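PDB 3KYA: putative phosphatase from Bacteroides thetaiotaomicron, which may act as a phosphatase on an unknown substrate; it binds zinc ions and joins an Ig-like TIG domain to a larger all-beta domain. Local coordinates for residues I20-F23 / T24-G28; T233-D236 / R237-I240; Y113-N116 / R117-G121. All coordinates share one frame; numbering follows the deposited sequence. Where two conformers were deposited one is given.

Contact 1: residues I20-F23 / T24-G28. With ZN (zinc ion), chain B; EDO (1,2-ethanediol), chain I.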
loop_
_atom_site.group_PDB
_atom_site.type_symbol
_atom_site.label_atom_id
_atom_site.label_comp_id
_atom_site.label_asym_id
_atom_site.label_seq_id
_atom_site.Cartn_x
_atom_site.Cartn_y
_atom_site.Cartn_z
ATOM N N ILE A 20 -26.005 6.895 -26.210
ATOM C CA ILE A 20 -24.774 6.860 -25.436
ATOM C C ILE A 20 -23.660 7.248 -26.410
ATOM O O ILE A 20 -23.464 6.565 -27.417
ATOM C CB ILE A 20 -24.485 5.477 -24.852
ATOM C CG1 ILE A 20 -25.541 5.142 -23.789
ATOM C CG2 ILE A 20 -23.064 5.434 -24.284
ATOM C CD1 ILE A 20 -25.421 3.727 -23.227
ATOM N N SER A 21 -22.935 8.325 -26.108
ATOM C CA SER A 21 -21.875 8.819 -26.995
ATOM C C SER A 21 -20.462 8.473 -26.545
ATOM O O SER A 21 -19.549 8.425 -27.367
ATOM C CB SER A 21 -21.978 10.341 -27.108
ATOM O OG SER A 21 -21.852 10.925 -25.823
ATOM N N ASP A 22 -20.273 8.222 -25.249
ATOM C CA ASP A 22 -18.946 8.019 -24.710
ATOM C C ASP A 22 -19.073 7.561 -23.264
ATOM O O ASP A 22 -20.137 7.654 -22.669
ATOM C CB ASP A 22 -18.192 9.363 -24.753
ATOM C CG ASP A 22 -16.681 9.223 -24.680
ATOM O OD1 ASP A 22 -16.144 8.099 -24.596
ATOM O OD2 ASP A 22 -16.007 10.280 -24.757
ATOM N N PHE A 23 -17.984 7.047 -22.719
ATOM C CA PHE A 23 -17.931 6.683 -21.311
ATOM C C PHE A 23 -16.491 6.718 -20.851
ATOM O O PHE A 23 -15.562 6.609 -21.668
ATOM C CB PHE A 23 -18.596 5.317 -21.016
ATOM C CG PHE A 23 -18.097 4.184 -21.872
ATOM C CD1 PHE A 23 -16.987 3.449 -21.503
ATOM C CD2 PHE A 23 -18.757 3.845 -23.041
ATOM C CE1 PHE A 23 -16.512 2.411 -22.309
ATOM C CE2 PHE A 23 -18.299 2.808 -23.853
ATOM C CZ PHE A 23 -17.175 2.080 -23.478
ATOM N N THR A 24 -16.308 6.894 -19.543
ATOM C CA THR A 24 -14.989 6.942 -18.950
ATOM C C THR A 24 -15.025 6.438 -17.497
ATOM O O THR A 24 -15.952 6.769 -16.752
ATOM C CB THR A 24 -14.405 8.365 -19.027
ATOM O OG1 THR A 24 -13.045 8.335 -18.602
ATOM C CG2 THR A 24 -15.188 9.347 -18.168
ATOM N N PRO A 25 -14.037 5.613 -17.103
ATOM C CA PRO A 25 -12.910 5.115 -17.916
ATOM C C PRO A 25 -13.336 4.076 -18.959
ATOM O O PRO A 25 -14.458 3.579 -18.917
ATOM C CB PRO A 25 -11.985 4.485 -16.875
ATOM C CG PRO A 25 -12.909 4.006 -15.796
ATOM C CD PRO A 25 -14.014 5.055 -15.738
ATOM N N LYS A 26 -12.440 3.762 -19.894
ATOM C CA LYS A 26 -12.718 2.792 -20.955
ATOM C C LYS A 26 -12.509 1.355 -20.482
ATOM O O LYS A 26 -12.993 0.405 -21.102
ATOM C CB LYS A 26 -11.820 3.067 -22.175
ATOM C CG LYS A 26 -12.023 4.453 -22.820
ATOM C CD LYS A 26 -13.448 4.635 -23.345
ATOM C CE LYS A 26 -13.617 5.929 -24.160
ATOM N NZ LYS A 26 -13.584 7.185 -23.333
ATOM N N GLU A 27 -11.769 1.210 -19.394
ATOM C CA GLU A 27 -11.463 -0.080 -18.806
ATOM C C GLU A 27 -11.519 0.045 -17.289
ATOM O O GLU A 27 -11.325 1.127 -16.733
ATOM C CB GLU A 27 -10.067 -0.564 -19.233
ATOM C CG GLU A 27 -8.923 0.385 -18.857
ATOM C CD GLU A 27 -8.841 1.641 -19.737
ATOM O OE1 GLU A 27 -8.637 1.508 -20.971
ATOM O OE2 GLU A 27 -8.933 2.772 -19.196
ATOM N N GLY A 28 -11.753 -1.072 -16.620
ATOM C CA GLY A 28 -11.822 -1.095 -15.165
ATOM C C GLY A 28 -12.432 -2.388 -14.660
ATOM O O GLY A 28 -12.875 -3.220 -15.454
HETATM ZN ZN ZN B . -16.929 12.189 -25.358
HETATM C C1 EDO I . -15.345 7.855 -13.339
HETATM O O1 EDO I . -15.167 8.732 -14.452
HETATM C C2 EDO I . -15.118 8.619 -12.049
HETATM O O2 EDO I . -15.919 9.801 -12.008
#
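The Phe23 ring has Pro25 O at its edge, in plane, 3.6 Å from CD1; Lys26 CD approaches obliquely, 3.9 Å from CE1. The second flat group is the Asp22 carboxylate, where Phe23 N and Lys26 NZ both reach OD1 from the same face of the group. Phe23 N sits well above the plane, at 2.8 Å from Asp22 OD1. Lys26 NZ comes in on the syn side, tilted 23° out of the plane, and closes a salt bridge of 3.0 Å to Asp22 OD1. Asp22 OD2 is left to bind a zinc ion at 2.2 Å.

All this lies on the first strand of the TIG domain, an Ig-like fold, and it includes a classic beta bulge, Ser21 and Asp22 both facing Tyr37 of strand 33-39. A cis peptide before Pro25 bends the chain. The lysine chain, bent at chi2 and at chi4 (-71°), doubles back along the strand until its ammonium also donates to Phe23 O at 2.6 Å, almost in line with the carbonyl bond (162°). On the inner side Phe23 packs against Leu34, Ile80 and Thr97. The ethanediol hydroxyl O1 donates to Thr24 O at 3.1 Å, and the same molecule also hydrogen-bonds Asp338 and Tyr350 of the second subunit.

Contact 2: residues T233-D236 / R237-I240. With EDO (1,2-ethanediol), chain M.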
loop_
_atom_site.group_PDB
_atom_site.type_symbol
_atom_site.label_atom_id
_atom_site.label_comp_id
_atom_site.label_asym_id
_atom_site.label_seq_id
_atom_site.Cartn_x
_atom_site.Cartn_y
_atom_site.Cartn_z
ATOM N N THR A 233 1.843 -44.088 -6.564
ATOM C CA THR A 233 0.902 -43.718 -5.505
ATOM C C THR A 233 1.491 -43.731 -4.093
ATOM O O THR A 233 2.552 -44.305 -3.844
ATOM C CB THR A 233 -0.304 -44.701 -5.487
ATOM O OG1 THR A 233 0.159 -46.041 -5.198
ATOM C CG2 THR A 233 -1.048 -44.674 -6.819
ATOM N N PHE A 234 0.793 -43.073 -3.173
ATOM C CA PHE A 234 1.094 -43.185 -1.746
ATOM C C PHE A 234 -0.175 -43.785 -1.132
ATOM O O PHE A 234 -1.221 -43.117 -1.114
ATOM C CB PHE A 234 1.383 -41.849 -1.057
ATOM C CG PHE A 234 2.651 -41.168 -1.500
ATOM C CD1 PHE A 234 3.882 -41.515 -0.943
ATOM C CD2 PHE A 234 2.609 -40.160 -2.455
ATOM C CE1 PHE A 234 5.055 -40.884 -1.354
ATOM C CE2 PHE A 234 3.767 -39.515 -2.856
ATOM C CZ PHE A 234 5.000 -39.880 -2.303
ATOM N N ASP A 235 -0.116 -45.031 -0.661
ATOM C CA ASP A 235 -1.296 -45.652 -0.045
ATOM C C ASP A 235 -0.920 -46.709 1.014
ATOM O O ASP A 235 0.207 -46.734 1.494
ATOM C CB ASP A 235 -2.268 -46.187 -1.124
ATOM C CG ASP A 235 -1.671 -47.285 -1.998
ATOM O OD1 ASP A 235 -0.740 -48.000 -1.562
ATOM O OD2 ASP A 235 -2.183 -47.462 -3.127
ATOM N N ASP A 236 -1.858 -47.576 1.380
ATOM C CA ASP A 236 -1.591 -48.556 2.438
ATOM C C ASP A 236 -0.596 -49.663 2.023
ATOM O O ASP A 236 -0.183 -50.461 2.857
ATOM C CB ASP A 236 -2.911 -49.113 3.010
ATOM C CG ASP A 236 -3.702 -48.056 3.801
ATOM O OD1 ASP A 236 -3.098 -47.130 4.384
ATOM O OD2 ASP A 236 -4.942 -48.151 3.850
ATOM N N ARG A 237 -0.181 -49.684 0.761
ATOM C CA ARG A 237 0.851 -50.625 0.327
ATOM C C ARG A 237 2.234 -50.023 0.546
ATOM O O ARG A 237 3.233 -50.731 0.493
ATOM C CB ARG A 237 0.711 -50.951 -1.153
ATOM C CG ARG A 237 -0.560 -51.691 -1.533
ATOM C CD ARG A 237 -0.679 -51.752 -3.036
ATOM N NE ARG A 237 -0.860 -50.418 -3.591
ATOM C CZ ARG A 237 -0.800 -50.114 -4.884
ATOM N NH1 ARG A 237 -0.556 -51.047 -5.783
ATOM N NH2 ARG A 237 -0.981 -48.858 -5.277
ATOM N N SER A 238 2.283 -48.709 0.759
ATOM C CA SER A 238 3.540 -47.983 0.919
ATOM C C SER A 238 4.300 -48.334 2.187
ATOM O O SER A 238 3.708 -48.441 3.263
ATOM C CB SER A 238 3.298 -46.465 0.915
ATOM O OG SER A 238 2.828 -46.028 -0.349
ATOM N N ASP A 239 5.611 -48.506 2.040
ATOM C CA ASP A 239 6.491 -48.744 3.164
ATOM C C ASP A 239 6.495 -47.479 4.038
ATOM O O ASP A 239 6.586 -46.373 3.514
ATOM C CB ASP A 239 7.911 -49.026 2.685
ATOM C CG ASP A 239 8.877 -49.316 3.844
ATOM O OD1 ASP A 239 8.759 -50.398 4.459
ATOM O OD2 ASP A 239 9.756 -48.462 4.130
ATOM N N ILE A 240 6.372 -47.645 5.356
ATOM C CA ILE A 240 6.382 -46.516 6.296
ATOM C C ILE A 240 7.395 -46.799 7.415
ATOM O O ILE A 240 7.406 -47.894 7.979
ATOM C CB ILE A 240 4.963 -46.213 6.857
ATOM C CG1 ILE A 240 5.012 -45.097 7.906
ATOM C CG2 ILE A 240 4.314 -47.459 7.460
ATOM C CD1 ILE A 240 3.644 -44.559 8.285
HETATM C C1 EDO M . 0.476 -45.589 4.884
HETATM O O1 EDO M . -0.940 -45.562 5.146
HETATM C C2 EDO M . 1.056 -46.999 5.005
HETATM O O2 EDO M . 0.644 -47.567 6.261
#
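Asp235 and Arg237, two residues apart, form a salt bridge. The guanidinium presents its NE and NH2 side to the carboxylate: NH2 donates to Asp235 OD2 at 2.8 Å and NE to Asp235 OD1 at 3.2 Å, the latter on the syn lone pair. The fit is twisted, with the two planes 44° apart, though Asp235 CG still lies at the guanidinium edge. A bend at chi3 (-66°) turns the arginine head toward the carboxylate. NH2 has a second anionic partner in Asp231, and it also lies 3.0 Å from Thr233 OG1, a hydroxyl hydrogen-bonded to Asp231 and Asn229.

The hydrogen bonds fix the backbone of the turn. Asp235 OD1 takes Arg237 N at 2.9 Å on its anti side, forming an Asx turn, and Asn229 ND2 binds the same oxygen. A type I beta turn from Asp235 to Ser238 is closed by Ser238 N to Asp235 O at 3.0 Å. Ser238 OG in turn accepts from Asp235 N at 3.1 Å, so both backbone polar groups of Asp235 are engaged by Ser238. Asp236, itself in the turn, accepts the O1 hydroxyl of an ethanediol at OD1, while OD2 is bound by Asn179.

The turn lies in the loop joining strand 220-227 to strand 240-246, an outer strand of its antiparallel sheet. Phe234 reaches Leu178 and Asp235 touches Pro177, both in strand 173-178 of the preceding sheet, while Ile240 packs on Tyr224 and Ile226.

Contact 3: residues Y113-N116 / R117-G121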
loop_
_atom_site.group_PDB
_atom_site.type_symbol
_atom_site.label_atom_id
_atom_site.label_comp_id
_atom_site.label_asym_id
_atom_site.label_seq_id
_atom_site.Cartn_x
_atom_site.Cartn_y
_atom_site.Cartn_z
ATOM N N TYR A 113 -19.338 -29.503 2.229
ATOM C CA TYR A 113 -20.520 -28.720 2.566
ATOM C C TYR A 113 -20.898 -28.934 4.018
ATOM O O TYR A 113 -20.445 -29.881 4.672
ATOM C CB TYR A 113 -21.719 -29.052 1.673
ATOM C CG TYR A 113 -22.340 -30.410 1.899
ATOM C CD1 TYR A 113 -21.780 -31.557 1.340
ATOM C CD2 TYR A 113 -23.505 -30.547 2.639
ATOM C CE1 TYR A 113 -22.360 -32.811 1.534
ATOM C CE2 TYR A 113 -24.097 -31.789 2.835
ATOM C CZ TYR A 113 -23.518 -32.917 2.283
ATOM O OH TYR A 113 -24.096 -34.150 2.469
ATOM N N ARG A 114 -21.735 -28.035 4.510
ATOM C CA ARG A 114 -22.208 -28.091 5.868
ATOM C C ARG A 114 -23.691 -27.756 5.804
ATOM O O ARG A 114 -24.044 -26.614 5.460
ATOM C CB ARG A 114 -21.419 -27.086 6.718
ATOM C CG ARG A 114 -21.755 -27.059 8.168
ATOM C CD ARG A 114 -21.050 -25.892 8.872
ATOM N NE ARG A 114 -21.583 -25.674 10.214
ATOM C CZ ARG A 114 -20.904 -25.733 11.353
ATOM N NH1 ARG A 114 -19.594 -25.952 11.380
ATOM N NH2 ARG A 114 -21.546 -25.508 12.498
ATOM N N ASN A 115 -24.554 -28.738 6.099
ATOM C CA ASN A 115 -26.008 -28.511 6.056
ATOM C C ASN A 115 -26.486 -27.770 7.315
ATOM O O ASN A 115 -25.684 -27.472 8.203
ATOM C CB ASN A 115 -26.790 -29.827 5.770
ATOM C CG ASN A 115 -26.667 -30.873 6.884
ATOM O OD1 ASN A 115 -26.518 -30.546 8.058
ATOM N ND2 ASN A 115 -26.764 -32.143 6.503
ATOM N N ASN A 116 -27.777 -27.449 7.394
ATOM C CA ASN A 116 -28.292 -26.675 8.539
ATOM C C ASN A 116 -28.169 -27.375 9.889
ATOM O O ASN A 116 -28.090 -26.703 10.917
ATOM C CB ASN A 116 -29.742 -26.213 8.311
ATOM C CG ASN A 116 -30.654 -27.345 7.927
ATOM O OD1 ASN A 116 -30.336 -28.119 7.026
ATOM N ND2 ASN A 116 -31.803 -27.445 8.590
ATOM N N ARG A 117 -28.151 -28.708 9.897
ATOM C CA ARG A 117 -27.999 -29.452 11.154
ATOM C C ARG A 117 -26.530 -29.823 11.404
ATOM O O ARG A 117 -26.196 -30.367 12.458
ATOM C CB ARG A 117 -28.875 -30.714 11.162
ATOM C CG ARG A 117 -30.386 -30.449 11.076
ATOM C CD ARG A 117 -31.194 -31.754 11.084
ATOM N NE ARG A 117 -32.594 -31.556 10.702
ATOM C CZ ARG A 117 -33.084 -31.796 9.488
ATOM N NH1 ARG A 117 -32.301 -32.263 8.526
ATOM N NH2 ARG A 117 -34.368 -31.581 9.235
ATOM N N ASP A 118 -25.656 -29.500 10.448
ATOM C CA ASP A 118 -24.221 -29.839 10.507
ATOM C C ASP A 118 -24.083 -31.335 10.793
ATOM O O ASP A 118 -23.224 -31.737 11.572
ATOM C CB ASP A 118 -23.464 -29.001 11.552
ATOM C CG ASP A 118 -21.931 -29.163 11.466
ATOM O OD1 ASP A 118 -21.423 -29.620 10.421
ATOM O OD2 ASP A 118 -21.218 -28.792 12.437
ATOM N N ASP A 119 -24.919 -32.159 10.144
ATOM C CA ASP A 119 -24.889 -33.613 10.386
ATOM C C ASP A 119 -24.488 -34.454 9.174
ATOM O O ASP A 119 -24.683 -35.663 9.185
ATOM C CB ASP A 119 -26.233 -34.099 10.984
ATOM C CG ASP A 119 -27.410 -33.997 10.015
ATOM O OD1 ASP A 119 -27.207 -33.806 8.798
ATOM O OD2 ASP A 119 -28.565 -34.121 10.489
ATOM N N GLN A 120 -23.917 -33.818 8.148
ATOM C CA GLN A 120 -23.472 -34.512 6.945
ATOM C C GLN A 120 -22.321 -35.495 7.189
ATOM O O GLN A 120 -22.152 -36.438 6.413
ATOM C CB GLN A 120 -23.077 -33.524 5.825
ATOM C CG GLN A 120 -21.888 -32.614 6.129
ATOM C CD GLN A 120 -22.155 -31.657 7.261
ATOM O OE1 GLN A 120 -23.274 -31.163 7.413
ATOM N NE2 GLN A 120 -21.129 -31.379 8.064
ATOM N N GLY A 121 -21.524 -35.257 8.229
ATOM C CA GLY A 121 -20.416 -36.145 8.591
ATOM C C GLY A 121 -19.297 -36.171 7.559
ATOM O O GLY A 121 -18.984 -35.150 6.938
#
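Gln120 folds back over Tyr113, its CG lying over one face of the ring, 4.3 Å from the centroid, in a CH-pi contact. The bends at chi1 (64°) and chi2 (-65°) carry its amide past the ring to the backbone, where OE1 accepts from Asn115 N at 3.0 Å. NE2 then donates almost straight to Asp118 OD1. With an alanine here the amide and CG are gone, which would probably leave Asn115 N without this acceptor, one ring face of Tyr113 without its CH-pi partner and the Asp118 carboxylate freer to turn.

That carboxylate also stacks on Arg114: OD2 sits over the centre of the guanidinium, 3.3 Å from CZ, with the planes 19° apart. The attraction is one of charge, since no N-H points at the oxygen.

Asn115 organises the type I turn running to Asp118. With CG placed between its own N and carbonyl carbon, OD1 faces into the turn and accepts from Asp119 N at 3.1 Å and, weakly, from Arg117 N. ND2 donates to Asp119 OD1 at 2.9 Å, the amide and carboxylate nearly perpendicular.

The loop links strand 105-110 to strand 125-126; Tyr113 rests on Glu131 and Lys134, while Arg114 NH1 binds Val464 O between strands 457-462 and 467-473.

In the fold
The three contacts share no strand. Contact 1 is on the surface of the TIG domain. Contacts 2 and 3 belong to the larger domain, whose six successive antiparallel sheets are consistent with a six-bladed beta-propeller. Contacts 1 and 2 lie on opposite sides of the chain's centre, about 59 Å apart between centres; 2 and 3 are about 32 Å apart, yet both border one sheet, since the loop of contact 3 leads into its strand 125-126 and contact 2 packs against its strand 173-178. Contact 2 is the more buried and uses a side-on ion pair held by two nitrogens, contact 3 a stacked one at the surface, and contact 1 shares its carboxylate with zinc.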